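Local coordinates for protein mandelate racemase/muconate lactonizing enzyme (Roseovarius nubinhibens, PDB 2QDD) that is of unknown function but belongs to the magnesium-dependent mandelate racemase/muconate lactonizing enzymes of the enolase superfamily, at residues A230-A233 and R234-N238; I240-D243 and E244-H247; V264-P268 and N269-G273. One frame throughout, in Å; residues are numbered along the deposited sequence. Where two conformers were deposited one is given.

Contact 1: residues A230-A233 and R234-N238; sequences AHVA and RRVAN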
ATOM      1  N   ALA A 230      15.021  -6.179   3.926  1.00 25.16           N
ATOM      2  CA  ALA A 230      13.964  -5.975   2.938  1.00 25.27           C
ATOM      3  C   ALA A 230      14.207  -4.734   2.076  1.00 29.12           C
ATOM      4  O   ALA A 230      13.844  -4.705   0.894  1.00 30.10           O
ATOM      5  CB  ALA A 230      12.611  -5.875   3.642  1.00 25.23           C
ATOM      6  N   HIS A 231      14.815  -3.718   2.686  1.00 28.70           N
ATOM      7  CA  HIS A 231      15.255  -2.511   1.992  1.00 29.53           C
ATOM      8  C   HIS A 231      16.282  -2.832   0.912  1.00 26.61           C
ATOM      9  O   HIS A 231      16.109  -2.428  -0.235  1.00 32.08           O
ATOM     10  CB  HIS A 231      15.818  -1.489   2.994  1.00 24.38           C
ATOM     11  CG  HIS A 231      16.226  -0.187   2.374  1.00 34.23           C
ATOM     12  ND1 HIS A 231      15.417   0.929   2.396  1.00 38.34           N
ATOM     13  CD2 HIS A 231      17.355   0.179   1.721  1.00 30.17           C
ATOM     14  CE1 HIS A 231      16.029   1.925   1.781  1.00 41.64           C
ATOM     15  NE2 HIS A 231      17.205   1.494   1.360  1.00 33.81           N
ATOM     16  N   VAL A 232      17.337  -3.555   1.294  1.00 25.73           N
ATOM     17  CA  VAL A 232      18.389  -4.017   0.377  1.00 25.05           C
ATOM     18  C   VAL A 232      17.827  -4.852  -0.785  1.00 24.51           C
ATOM     19  O   VAL A 232      18.185  -4.628  -1.943  1.00 26.55           O
ATOM     20  CB  VAL A 232      19.474  -4.820   1.143  1.00 23.78           C
ATOM     21  CG1 VAL A 232      20.482  -5.450   0.203  1.00 26.29           C
ATOM     22  CG2 VAL A 232      20.177  -3.926   2.147  1.00 33.57           C
ATOM     23  N   ALA A 233      16.932  -5.786  -0.457  1.00 24.21           N
ATOM     24  CA  ALA A 233      16.348  -6.723  -1.421  1.00 23.91           C
ATOM     25  C   ALA A 233      15.605  -6.039  -2.562  1.00 23.97           C
ATOM     26  O   ALA A 233      15.675  -6.493  -3.698  1.00 33.81           O
ATOM     27  CB  ALA A 233      15.429  -7.713  -0.709  1.00 22.29           C
ATOM     28  N   ARG A 234      14.909  -4.941  -2.248  1.00 26.79           N
ATOM     29  CA  ARG A 234      14.236  -4.095  -3.238  1.00 28.16           C
ATOM     30  C   ARG A 234      15.172  -3.397  -4.233  1.00 28.11           C
ATOM     31  O   ARG A 234      14.733  -2.946  -5.291  1.00 30.64           O
ATOM     32  CB  ARG A 234      13.367  -3.054  -2.538  1.00 26.14           C
ATOM     33  CG  ARG A 234      12.067  -3.621  -1.997  1.00 40.86           C
ATOM     34  CD  ARG A 234      11.075  -2.521  -1.626  1.00 62.75           C
ATOM     35  NE  ARG A 234      11.379  -1.907  -0.332  1.00 72.14           N
ATOM     36  CZ  ARG A 234      10.983  -2.378   0.851  1.00 71.40           C
ATOM     37  NH1 ARG A 234      10.255  -3.488   0.937  1.00 64.47           N
ATOM     38  NH2 ARG A 234      11.323  -1.732   1.960  1.00 70.96           N
ATOM     39  N   ARG A 235      16.454  -3.318  -3.887  1.00 25.47           N
ATOM     40  CA  ARG A 235      17.404  -2.446  -4.564  1.00 22.34           C
ATOM     41  C   ARG A 235      18.531  -3.211  -5.270  1.00 24.58           C
ATOM     42  O   ARG A 235      19.330  -2.610  -5.989  1.00 26.20           O
ATOM     43  CB  ARG A 235      17.993  -1.441  -3.568  1.00 19.80           C
ATOM     44  CG  ARG A 235      16.967  -0.497  -2.929  1.00 22.36           C
ATOM     45  CD  ARG A 235      17.585   0.862  -2.615  1.00 21.57           C
ATOM     46  NE  ARG A 235      17.848   1.635  -3.827  1.00 24.28           N
ATOM     47  CZ  ARG A 235      18.764   2.593  -3.941  1.00 22.99           C
ATOM     48  NH1 ARG A 235      19.545   2.920  -2.919  1.00 23.16           N
ATOM     49  NH2 ARG A 235      18.904   3.224  -5.094  1.00 21.22           N
ATOM     50  N   VAL A 236      18.604  -4.526  -5.045  1.00 24.48           N
ATOM     51  CA  VAL A 236      19.668  -5.376  -5.614  1.00 20.66           C
ATOM     52  C   VAL A 236      19.074  -6.579  -6.367  1.00 21.58           C
ATOM     53  O   VAL A 236      17.863  -6.808  -6.316  1.00 21.55           O
ATOM     54  CB  VAL A 236      20.700  -5.852  -4.526  1.00 20.22           C
ATOM     55  CG1 VAL A 236      21.233  -4.671  -3.712  1.00 18.25           C
ATOM     56  CG2 VAL A 236      20.096  -6.892  -3.598  1.00 16.42           C
ATOM     57  N   ALA A 237      19.926  -7.346  -7.046  1.00 25.73           N
ATOM     58  CA  ALA A 237      19.482  -8.396  -7.970  1.00 24.48           C
ATOM     59  C   ALA A 237      19.720  -9.845  -7.498  1.00 25.17           C
ATOM     60  O   ALA A 237      19.334 -10.791  -8.193  1.00 26.84           O
ATOM     61  CB  ALA A 237      20.096  -8.171  -9.343  1.00 23.33           C
ATOM     62  N   ASN A 238      20.343 -10.007  -6.327  1.00 23.19           N
ATOM     63  CA  ASN A 238      20.691 -11.323  -5.762  1.00 23.17           C
ATOM     64  C   ASN A 238      19.543 -11.933  -4.966  1.00 27.69           C
ATOM     65  O   ASN A 238      18.765 -11.192  -4.359  1.00 25.06           O
ATOM     66  CB  ASN A 238      21.873 -11.184  -4.797  1.00 25.98           C
ATOM     67  CG  ASN A 238      23.162 -10.844  -5.497  1.00 31.42           C
ATOM     68  OD1 ASN A 238      23.353  -9.718  -5.945  1.00 37.17           O
ATOM     69  ND2 ASN A 238      24.067 -11.816  -5.580  1.00 27.97           N
TER
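The backbone NH of R235 reaches back to the carbonyl of V232, with R235 N 2.9 Å from V232 O and a fairly straight N-H...O angle of 154°. One residue earlier, R234 N makes a weak bond to A230 O at 3.3 Å, an i to i+4 bond carried on from the last turn of the helix. The carbonyl of A230 has a second neighbour: the R234 side chain bends at its third torsion (-79°) and folds back, so that its guanidinium lies with one face over this oxygen, A230 O being 3.7 Å from R234 CZ. The oxygen sits over the centre of the group, so this is a contact with its flat face and not a hydrogen bond. H231 and R235 run side by side in the same direction, the imidazole and guanidinium planes almost perpendicular, and H231 NE2 sits 4.0 Å from R235 CD. The same arginine lays CG against H231 O at 3.4 Å. Both polar ends are committed to a second subunit, where E262 takes a salt bridge from R235 NH1 and a hydrogen bond from H231 NE2, while V236 O and N238 O of that subunit accept from R235 NH2. The segments span the last residues of helix 226-233 and the connection into strand 240-242 of the enolase-type barrel, one alpha-to-beta connection of its repeating pattern. On the buried side, V232 and V236 cross at a slant, V232 CG1 lying 4.1 Å from V236 CG1 and about equally far from CG2, and both methyls of V236 also rest against V232 O. Helix 203-210 covers this pair, with A206 touching V232 and L210 touching V236.

Contact 2: residues I240-D243 and E244-H247; sequences IMLD and ECLH
L246 turns back onto the end of the strand, its CD1 packed 3.8 Å from L242 CB, while its backbone nitrogen closes a type I beta turn from D243 to L246. The turn bond, L246 N to D243 O, is 3.2 Å long with an N-H...O angle of 157°. L242 CD2 and C245 SG make the looser apolar touch, at 4.3 Å; C245 is partly exposed, whereas L242 and L246 are buried. L226 and C229 of helix 226-233 and A255 of helix 249-258 pack on L242. Strand 240-242 belongs to the barrel of the enolase superfamily, and the turn at its C-terminal end carries two magnesium ligands, D243 and E244, although no metal is bound to this chain. Their carboxylates meet obliquely, planes 38° apart, with D243 OD2 only 3.2 Å from E244 OE2. The glutamate is directed there by a bend at its second torsion (93°), which brings CD alongside the D243 carboxylate. Two acceptors this close would probably repel each other; K267 NZ and R270 NH2 are likely to offset this through salt bridges to D243 OD2 and D243 OD1 respectively, and Y59 OH is hydrogen-bonded to E244 OE2.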
ATOM      1  N   ILE A 240      18.131 -13.432  -1.612  1.00 25.91           N
ATOM      2  CA  ILE A 240      18.445 -13.113  -0.221  0.50 27.56           C
ATOM      3  C   ILE A 240      17.971 -14.222   0.714  1.00 26.03           C
ATOM      4  O   ILE A 240      16.810 -14.639   0.671  1.00 24.22           O
ATOM      5  CB  ILE A 240      17.933 -11.693   0.195  0.50 29.62           C
ATOM      6  CG1 ILE A 240      18.978 -10.636  -0.165  0.50 33.71           C
ATOM      7  CG2 ILE A 240      17.657 -11.590   1.700  0.50 25.51           C
ATOM      8  CD1 ILE A 240      18.611  -9.800  -1.352  0.50 41.93           C
ATOM      9  N   MET A 241      18.901 -14.709   1.533  1.00 27.55           N
ATOM     10  CA  MET A 241      18.645 -15.730   2.545  1.00 26.75           C
ATOM     11  C   MET A 241      18.634 -15.054   3.915  1.00 28.07           C
ATOM     12  O   MET A 241      19.602 -14.388   4.289  1.00 31.42           O
ATOM     13  CB  MET A 241      19.751 -16.791   2.475  1.00 27.10           C
ATOM     14  CG  MET A 241      19.806 -17.802   3.620  1.00 27.12           C
ATOM     15  SD  MET A 241      18.868 -19.313   3.378  1.00 30.24           S
ATOM     16  CE  MET A 241      19.141 -19.717   1.645  1.00 31.40           C
ATOM     17  N   LEU A 242      17.539 -15.207   4.652  1.00 25.14           N
ATOM     18  CA  LEU A 242      17.468 -14.685   6.018  1.00 24.31           C
ATOM     19  C   LEU A 242      17.738 -15.768   7.050  1.00 27.17           C
ATOM     20  O   LEU A 242      17.569 -16.949   6.761  1.00 25.56           O
ATOM     21  CB  LEU A 242      16.116 -14.032   6.284  1.00 21.72           C
ATOM     22  CG  LEU A 242      15.776 -12.796   5.452  1.00 27.04           C
ATOM     23  CD1 LEU A 242      14.416 -12.297   5.860  1.00 21.73           C
ATOM     24  CD2 LEU A 242      16.816 -11.696   5.599  1.00 25.71           C
ATOM     25  N   ASP A 243      18.162 -15.354   8.246  1.00 25.37           N
ATOM     26  CA  ASP A 243      18.624 -16.275   9.290  1.00 25.57           C
ATOM     27  C   ASP A 243      18.396 -15.675  10.681  1.00 24.05           C
ATOM     28  O   ASP A 243      17.377 -15.943  11.312  1.00 23.54           O
ATOM     29  CB  ASP A 243      20.102 -16.651   9.059  1.00 34.74           C
ATOM     30  CG  ASP A 243      20.628 -17.707  10.050  1.00 38.99           C
ATOM     31  OD1 ASP A 243      19.830 -18.351  10.767  1.00 43.87           O
ATOM     32  OD2 ASP A 243      21.862 -17.897  10.103  1.00 46.13           O
ATOM     33  N   GLU A 244      19.331 -14.849  11.142  1.00 26.09           N
ATOM     34  CA  GLU A 244      19.416 -14.480  12.560  1.00 28.37           C
ATOM     35  C   GLU A 244      18.308 -13.547  13.056  1.00 31.23           C
ATOM     36  O   GLU A 244      18.053 -13.489  14.256  1.00 35.59           O
ATOM     37  CB  GLU A 244      20.789 -13.886  12.879  1.00 28.51           C
ATOM     38  CG  GLU A 244      21.937 -14.895  12.794  1.00 29.26           C
ATOM     39  CD  GLU A 244      22.614 -14.916  11.429  1.00 38.36           C
ATOM     40  OE1 GLU A 244      22.074 -14.312  10.480  1.00 39.26           O
ATOM     41  OE2 GLU A 244      23.691 -15.538  11.300  1.00 47.72           O
ATOM     42  N   CYS A 245      17.655 -12.827  12.141  1.00 26.93           N
ATOM     43  CA  CYS A 245      16.572 -11.910  12.510  1.00 31.47           C
ATOM     44  C   CYS A 245      15.235 -12.608  12.757  1.00 28.69           C
ATOM     45  O   CYS A 245      14.268 -11.970  13.172  1.00 37.89           O
ATOM     46  CB  CYS A 245      16.418 -10.773  11.487  1.00 30.63           C
ATOM     47  SG  CYS A 245      16.061 -11.289   9.780  1.00 37.82           S
ATOM     48  N   LEU A 246      15.186 -13.914  12.507  1.00 25.92           N
ATOM     49  CA  LEU A 246      13.935 -14.663  12.536  1.00 31.85           C
ATOM     50  C   LEU A 246      13.785 -15.478  13.821  1.00 32.53           C
ATOM     51  O   LEU A 246      14.209 -16.627  13.897  1.00 39.95           O
ATOM     52  CB  LEU A 246      13.846 -15.584  11.319  1.00 34.58           C
ATOM     53  CG  LEU A 246      13.961 -14.986   9.919  1.00 34.16           C
ATOM     54  CD1 LEU A 246      14.389 -16.084   8.977  1.00 36.05           C
ATOM     55  CD2 LEU A 246      12.645 -14.365   9.472  1.00 33.45           C
ATOM     56  N   HIS A 247      13.172 -14.880  14.830  1.00 35.65           N
ATOM     57  CA  HIS A 247      13.166 -15.467  16.165  1.00 39.42           C
ATOM     58  C   HIS A 247      11.933 -16.328  16.419  1.00 40.07           C
ATOM     59  O   HIS A 247      11.979 -17.262  17.223  1.00 44.12           O
ATOM     60  CB  HIS A 247      13.306 -14.378  17.234  1.00 37.69           C
ATOM     61  CG  HIS A 247      14.578 -13.594  17.127  1.00 43.40           C
ATOM     62  ND1 HIS A 247      15.805 -14.116  17.479  1.00 42.47           N
ATOM     63  CD2 HIS A 247      14.815 -12.333  16.694  1.00 47.62           C
ATOM     64  CE1 HIS A 247      16.742 -13.208  17.271  1.00 46.35           C
ATOM     65  NE2 HIS A 247      16.168 -12.117  16.796  1.00 46.10           N
TER

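Contact 3: residues V264-P268 and N269-G273; sequences VKIKP and NRVGG
R270 sends CG directly opposite its backbone N (chi1 180°), runs on extended, and then bends at its third torsion (35°), which carries the guanidinium back beside the strand it follows. There R270 NH2 donates to K265 O at 2.8 Å, standing above the carbonyl plane of K265. Water 1 links R270 NH1 to the same oxygen, and water 2 joins R270 NE to K267 NZ, which is also hydrogen-bonded to Y59 OH; both waters lie in the guanidinium plane, at its edge. Such multiple holds fix the rotation of the group, which also makes a salt bridge to the metal ligand D243 and a hydrogen bond to L246 O. A leucine here would probably leave K265 O without its direct donor and D243 without one of its cationic partners. K267 is the N-cap of the short helix, and its carbonyl oxygen takes R270 N at 2.9 Å and V271 N at 3.1 Å. P268 O is likewise gripped twice, by G272 N at 2.7 Å and G273 N at 2.9 Å, as the chain leaves the helix. The backbone angles of both residues call for glycine. I266 CG2 and V271 CG2 just touch, and both side chains pack against A277 and I280 of helix 274-287, while strand 263-266 is hydrogen-bonded to strand 290-293 through H292 and to strand 240-242 through L242.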
ATOM      1  N   VAL A 264      15.123 -19.035   3.774  1.00 23.08           N
ATOM      2  CA  VAL A 264      15.504 -18.883   5.183  1.00 23.49           C
ATOM      3  C   VAL A 264      16.386 -20.044   5.675  1.00 25.51           C
ATOM      4  O   VAL A 264      16.309 -21.152   5.150  1.00 18.47           O
ATOM      5  CB  VAL A 264      14.274 -18.698   6.136  1.00 22.00           C
ATOM      6  CG1 VAL A 264      13.378 -17.538   5.681  1.00 24.60           C
ATOM      7  CG2 VAL A 264      13.460 -19.992   6.271  1.00 19.44           C
ATOM      8  N   LYS A 265      17.231 -19.770   6.668  1.00 22.37           N
ATOM      9  CA  LYS A 265      17.802 -20.812   7.523  1.00 24.73           C
ATOM     10  C   LYS A 265      16.873 -21.095   8.686  1.00 23.14           C
ATOM     11  O   LYS A 265      16.322 -20.170   9.285  1.00 28.47           O
ATOM     12  CB  LYS A 265      19.163 -20.387   8.076  1.00 23.25           C
ATOM     13  CG  LYS A 265      20.262 -20.316   7.044  1.00 28.78           C
ATOM     14  CD  LYS A 265      21.618 -20.386   7.705  1.00 39.01           C
ATOM     15  CE  LYS A 265      22.678 -20.836   6.727  1.00 43.09           C
ATOM     16  NZ  LYS A 265      24.055 -20.550   7.217  1.00 50.61           N
ATOM     17  N   ILE A 266      16.697 -22.375   9.001  1.00 21.99           N
ATOM     18  CA  ILE A 266      15.963 -22.771  10.203  1.00 27.71           C
ATOM     19  C   ILE A 266      16.897 -23.450  11.202  1.00 33.62           C
ATOM     20  O   ILE A 266      17.591 -24.418  10.868  1.00 30.29           O
ATOM     21  CB  ILE A 266      14.759 -23.694   9.894  1.00 27.79           C
ATOM     22  CG1 ILE A 266      13.953 -23.151   8.710  1.00 24.99           C
ATOM     23  CG2 ILE A 266      13.863 -23.835  11.128  1.00 22.07           C
ATOM     24  CD1 ILE A 266      13.092 -24.182   8.070  1.00 16.95           C
ATOM     25  N   LYS A 267      16.921 -22.913  12.421  1.00 28.83           N
ATOM     26  CA  LYS A 267      17.787 -23.410  13.479  1.00 26.59           C
ATOM     27  C   LYS A 267      16.979 -23.560  14.759  1.00 26.83           C
ATOM     28  O   LYS A 267      16.525 -22.559  15.307  1.00 31.54           O
ATOM     29  CB  LYS A 267      18.971 -22.460  13.701  1.00 26.81           C
ATOM     30  CG  LYS A 267      19.888 -22.334  12.499  1.00 24.95           C
ATOM     31  CD  LYS A 267      21.117 -21.550  12.820  1.00 26.44           C
ATOM     32  CE  LYS A 267      21.747 -21.048  11.543  1.00 30.76           C
ATOM     33  NZ  LYS A 267      22.935 -20.208  11.851  1.00 38.51           N
ATOM     34  N   PRO A 268      16.791 -24.807  15.232  1.00 29.85           N
ATOM     35  CA  PRO A 268      15.965 -25.129  16.402  1.00 29.53           C
ATOM     36  C   PRO A 268      16.275 -24.308  17.662  1.00 28.18           C
ATOM     37  O   PRO A 268      15.347 -23.885  18.351  1.00 29.10           O
ATOM     38  CB  PRO A 268      16.262 -26.613  16.644  1.00 30.19           C
ATOM     39  CG  PRO A 268      16.636 -27.138  15.317  1.00 31.80           C
ATOM     40  CD  PRO A 268      17.372 -26.025  14.631  1.00 30.38           C
ATOM     41  N   ASN A 269      17.558 -24.069  17.942  1.00 27.97           N
ATOM     42  CA  ASN A 269      17.953 -23.245  19.085  1.00 29.84           C
ATOM     43  C   ASN A 269      17.597 -21.759  18.969  1.00 26.57           C
ATOM     44  O   ASN A 269      17.463 -21.076  19.978  1.00 34.78           O
ATOM     45  CB  ASN A 269      19.435 -23.433  19.434  1.00 29.18           C
ATOM     46  CG  ASN A 269      19.734 -23.151  20.916  1.00 33.31           C
ATOM     47  OD1 ASN A 269      20.253 -22.093  21.266  1.00 30.10           O
ATOM     48  ND2 ASN A 269      19.393 -24.097  21.783  1.00 22.23           N
ATOM     49  N   ARG A 270      17.434 -21.266  17.744  1.00 28.69           N
ATOM     50  CA  ARG A 270      16.876 -19.931  17.517  1.00 22.17           C
ATOM     51  C   ARG A 270      15.345 -19.882  17.646  1.00 24.32           C
ATOM     52  O   ARG A 270      14.798 -18.937  18.222  1.00 21.95           O
ATOM     53  CB  ARG A 270      17.343 -19.361  16.173  1.00 23.37           C
ATOM     54  CG  ARG A 270      16.803 -17.969  15.849  1.00 18.98           C
ATOM     55  CD  ARG A 270      17.483 -17.297  14.646  1.00 22.71           C
ATOM     56  NE  ARG A 270      17.868 -18.204  13.557  1.00 28.65           N
ATOM     57  CZ  ARG A 270      17.041 -18.732  12.653  1.00 27.90           C
ATOM     58  NH1 ARG A 270      15.741 -18.482  12.683  1.00 26.85           N
ATOM     59  NH2 ARG A 270      17.526 -19.524  11.705  1.00 27.41           N
ATOM     60  N   VAL A 271      14.659 -20.899  17.125  1.00 24.01           N
ATOM     61  CA  VAL A 271      13.193 -20.857  17.021  1.00 22.34           C
ATOM     62  C   VAL A 271      12.440 -21.580  18.135  1.00 24.89           C
ATOM     63  O   VAL A 271      11.222 -21.419  18.267  1.00 30.29           O
ATOM     64  CB  VAL A 271      12.679 -21.304  15.620  1.00 23.56           C
ATOM     65  CG1 VAL A 271      13.344 -20.483  14.519  1.00 18.24           C
ATOM     66  CG2 VAL A 271      12.908 -22.801  15.394  1.00 21.62           C
ATOM     67  N   GLY A 272      13.152 -22.380  18.930  1.00 26.08           N
ATOM     68  CA  GLY A 272      12.570 -22.979  20.130  1.00 20.77           C
ATOM     69  C   GLY A 272      12.214 -24.443  20.032  1.00 27.60           C
ATOM     70  O   GLY A 272      11.325 -24.920  20.741  1.00 25.61           O
ATOM     71  N   GLY A 273      12.916 -25.166  19.168  1.00 27.82           N
ATOM     72  CA  GLY A 273      12.769 -26.614  19.109  1.00 29.85           C
ATOM     73  C   GLY A 273      12.300 -27.126  17.767  1.00 32.31           C
ATOM     74  O   GLY A 273      12.247 -26.383  16.790  1.00 31.40           O
TER
HETATM   75  O   HOH W   1      13.981 -19.926  10.770  1.00 29.00           O
HETATM   76  O   HOH W   2      21.066 -18.178  13.260  1.00 35.91           O

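Overall arrangement
Contacts 1, 2 and 3 follow one another along the chain and step inward, their centres about 25, 12 and 6 Å from the centre of the chain. Contact 1 joins contact 2 by packing, A233 CA lying 3.8 Å from I240 CD1, at the end of strand 240-242 away from the metal ligands. Contacts 2 and 3, their centres about 10 Å apart, share the barrel sheet through neighbouring strands, and contact 3 supplies basic side chains to the magnesium site: besides the salt bridges to D243, K265 forms one with the ligand E220. L246 O lies 2.7 Å from R270 NH1. Contact 1 faces other subunits instead, its nearest atoms about 12 Å from those of contact 3.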